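Long-range contact in hydrogenase-specific maturation endopeptidase (Thermococcus kodakarensis, PDB 5IJA), which probably acts as an endopeptidase in the maturation of [NiFe] hydrogenase: residues V3-L8 / V54-I59. Residues are numbered along the deposited sequence; the frame is centred on the assembly and turned at random.
Sequences VLILAL and VIIDAI
Leu8 covers one face of the Asp57 carboxylate. Its CB stands almost straight above Asp57 CG, at 3.9 Å, and its CD1 lies over the same face nearer OD2. Asp57 OD2 also takes a weak hydrogen bond from Phe90 N, at the start of helix 88-103. Leu8 CG sits beside its backbone N (chi1 -44°), opposite the carbonyl carbon. This turn brings Leu8 CD1 to 3.8 Å from Ile55 CG2. An alanine here would keep CB over the carboxylate but is likely to open a gap beside Ile55 and uncover OD2.

The backbones pair as parallel strands. Four hydrogen bonds alternate in direction. Val54 N gives to Leu4 O and Ile56 N to Leu6 O. Leu6 N gives to Val54 O and Leu8 N to Ile56 O. Leu6 N lies 2.8 Å from Val54 O and is tilted 33° from that carbonyl plane. Past the last bond, a water links Leu8 O to Ala58 N, weakly at the latter.

Ile5 lies alongside Val54, CG1 to CB 4.1 Å, and its CG2 meets Ile56 CD1. On the opposite face, shared with Leu8, Leu6 CD1 meets Ile55 CG1.

This is the centre of the mixed sheet of an alpha/beta fold. Strand 33-37 bonds to the far edge of strand 3-8, through Ile5 and Ala7. Strand 111-118 flanks strand 52-59. Helix 88-103 packs Phe90 against Leu8 and Ile55.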
ATOM      1  N   VAL A   3       7.430  12.709   0.552  1.00 38.25           N
ATOM      2  CA  VAL A   3       6.932  11.341   0.453  1.00 31.86           C
ATOM      3  C   VAL A   3       5.426  11.318   0.298  1.00 31.62           C
ATOM      4  O   VAL A   3       4.713  12.069   0.963  1.00 35.48           O
ATOM      5  CB  VAL A   3       7.368  10.516   1.702  1.00 35.35           C
ATOM      6  CG1 VAL A   3       6.992   9.046   1.555  1.00 34.89           C
ATOM      7  CG2 VAL A   3       8.880  10.650   1.917  1.00 40.39           C
ATOM      8  N   LEU A   4       4.931  10.497  -0.630  1.00 30.06           N
ATOM      9  CA  LEU A   4       3.488  10.308  -0.788  1.00 30.00           C
ATOM     10  C   LEU A   4       3.114   8.879  -0.420  1.00 32.21           C
ATOM     11  O   LEU A   4       3.767   7.937  -0.859  1.00 30.47           O
ATOM     12  CB  LEU A   4       3.050  10.611  -2.222  1.00 29.52           C
ATOM     13  CG  LEU A   4       1.617  10.269  -2.649  1.00 28.07           C
ATOM     14  CD1 LEU A   4       0.554  10.995  -1.816  1.00 31.63           C
ATOM     15  CD2 LEU A   4       1.431  10.584  -4.111  1.00 28.97           C
ATOM     16  N   ILE A   5       2.083   8.718   0.399  1.00 31.33           N
ATOM     17  CA  ILE A   5       1.628   7.384   0.792  1.00 28.40           C
ATOM     18  C   ILE A   5       0.367   7.033   0.016  1.00 30.39           C
ATOM     19  O   ILE A   5      -0.561   7.825  -0.035  1.00 32.09           O
ATOM     20  CB  ILE A   5       1.382   7.321   2.305  1.00 32.04           C
ATOM     21  CG1 ILE A   5       2.718   7.508   3.047  1.00 33.86           C
ATOM     22  CG2 ILE A   5       0.701   6.025   2.691  1.00 28.94           C
ATOM     23  CD1 ILE A   5       2.564   7.817   4.508  1.00 41.88           C
ATOM     24  N   LEU A   6       0.365   5.870  -0.635  1.00 25.31           N
ATOM     25  CA  LEU A   6      -0.796   5.384  -1.368  1.00 30.49           C
ATOM     26  C   LEU A   6      -1.410   4.220  -0.613  1.00 30.55           C
ATOM     27  O   LEU A   6      -0.785   3.180  -0.485  1.00 31.15           O
ATOM     28  CB  LEU A   6      -0.414   4.927  -2.774  1.00 31.03           C
ATOM     29  CG  LEU A   6       0.306   5.926  -3.671  1.00 33.95           C
ATOM     30  CD1 LEU A   6       0.487   5.324  -5.061  1.00 28.78           C
ATOM     31  CD2 LEU A   6      -0.457   7.237  -3.716  1.00 26.87           C
ATOM     32  N   ALA A   7      -2.628   4.396  -0.111  1.00 29.92           N
ATOM     33  CA  ALA A   7      -3.296   3.319   0.602  1.00 32.85           C
ATOM     34  C   ALA A   7      -4.249   2.608  -0.334  1.00 31.67           C
ATOM     35  O   ALA A   7      -5.120   3.248  -0.923  1.00 33.67           O
ATOM     36  CB  ALA A   7      -4.042   3.862   1.812  1.00 34.87           C
ATOM     37  N   LEU A   8      -4.094   1.290  -0.439  1.00 30.93           N
ATOM     38  CA  LEU A   8      -4.881   0.462  -1.346  1.00 34.01           C
ATOM     39  C   LEU A   8      -5.734  -0.477  -0.531  1.00 36.06           C
ATOM     40  O   LEU A   8      -5.418  -0.752   0.623  1.00 35.98           O
ATOM     41  CB  LEU A   8      -4.000  -0.379  -2.288  1.00 36.15           C
ATOM     42  CG  LEU A   8      -2.767   0.189  -3.000  1.00 39.48           C
ATOM     43  CD1 LEU A   8      -2.336  -0.696  -4.158  1.00 38.70           C
ATOM     44  CD2 LEU A   8      -2.990   1.600  -3.463  1.00 41.52           C
ATOM     45  N   VAL A  54       5.100   5.449  -1.035  1.00 26.71           N
ATOM     46  CA  VAL A  54       4.986   4.300  -0.159  1.00 24.94           C
ATOM     47  C   VAL A  54       3.600   3.688  -0.316  1.00 30.50           C
ATOM     48  O   VAL A  54       2.613   4.296   0.084  1.00 28.97           O
ATOM     49  CB  VAL A  54       5.197   4.698   1.287  1.00 27.01           C
ATOM     50  CG1 VAL A  54       4.931   3.518   2.186  1.00 28.53           C
ATOM     51  CG2 VAL A  54       6.615   5.249   1.469  1.00 30.23           C
ATOM     52  N   ILE A  55       3.535   2.500  -0.904  1.00 22.33           N
ATOM     53  CA  ILE A  55       2.259   1.818  -1.153  1.00 27.20           C
ATOM     54  C   ILE A  55       1.960   0.882   0.003  1.00 28.02           C
ATOM     55  O   ILE A  55       2.825   0.123   0.414  1.00 31.53           O
ATOM     56  CB  ILE A  55       2.317   1.054  -2.481  1.00 30.33           C
ATOM     57  CG1 ILE A  55       2.478   2.047  -3.620  1.00 29.77           C
ATOM     58  CG2 ILE A  55       1.067   0.206  -2.709  1.00 32.16           C
ATOM     59  CD1 ILE A  55       2.969   1.398  -4.879  1.00 37.62           C
ATOM     60  N   ILE A  56       0.764   0.948   0.548  1.00 25.65           N
ATOM     61  CA  ILE A  56       0.373   0.077   1.630  1.00 26.63           C
ATOM     62  C   ILE A  56      -0.858  -0.701   1.218  1.00 32.74           C
ATOM     63  O   ILE A  56      -1.820  -0.140   0.813  1.00 30.97           O
ATOM     64  CB  ILE A  56       0.089   0.829   2.940  1.00 27.53           C
ATOM     65  CG1 ILE A  56       1.196   1.800   3.285  1.00 28.83           C
ATOM     66  CG2 ILE A  56      -0.057  -0.144   4.078  1.00 29.66           C
ATOM     67  CD1 ILE A  56       1.057   2.434   4.634  1.00 29.29           C
ATOM     68  N   ASP A  57      -0.779  -2.011   1.333  1.00 29.62           N
ATOM     69  CA  ASP A  57      -1.799  -2.898   0.841  1.00 30.89           C
ATOM     70  C   ASP A  57      -2.010  -4.140   1.687  1.00 36.87           C
ATOM     71  O   ASP A  57      -1.112  -4.619   2.306  1.00 34.32           O
ATOM     72  CB  ASP A  57      -1.429  -3.311  -0.571  1.00 34.80           C
ATOM     73  CG  ASP A  57      -2.584  -3.916  -1.337  1.00 43.04           C
ATOM     74  OD1 ASP A  57      -3.710  -3.881  -0.866  1.00 42.77           O
ATOM     75  OD2 ASP A  57      -2.343  -4.433  -2.415  1.00 50.88           O
ATOM     76  N   ALA A  58      -3.229  -4.656   1.656  1.00 38.57           N
ATOM     77  CA  ALA A  58      -3.535  -5.991   2.168  1.00 42.42           C
ATOM     78  C   ALA A  58      -3.065  -7.039   1.170  1.00 42.94           C
ATOM     79  O   ALA A  58      -3.245  -6.869  -0.033  1.00 46.26           O
ATOM     80  CB  ALA A  58      -5.019  -6.133   2.425  1.00 39.20           C
ATOM     81  N   ILE A  59      -2.453  -8.118   1.656  1.00 37.73           N
ATOM     82  CA  ILE A  59      -1.943  -9.161   0.771  1.00 40.03           C
ATOM     83  C   ILE A  59      -2.292 -10.561   1.269  1.00 47.61           C
ATOM     84  O   ILE A  59      -2.633 -10.742   2.430  1.00 45.11           O
ATOM     85  CB  ILE A  59      -0.416  -9.091   0.604  1.00 44.25           C
ATOM     86  CG1 ILE A  59       0.284  -9.443   1.922  1.00 41.01           C
ATOM     87  CG2 ILE A  59       0.005  -7.728   0.047  1.00 42.13           C
ATOM     88  CD1 ILE A  59       1.770  -9.665   1.801  1.00 43.02           C
TER
HETATM   89  O   HOH W   1      -5.871  -2.890   2.188  1.00 35.86           O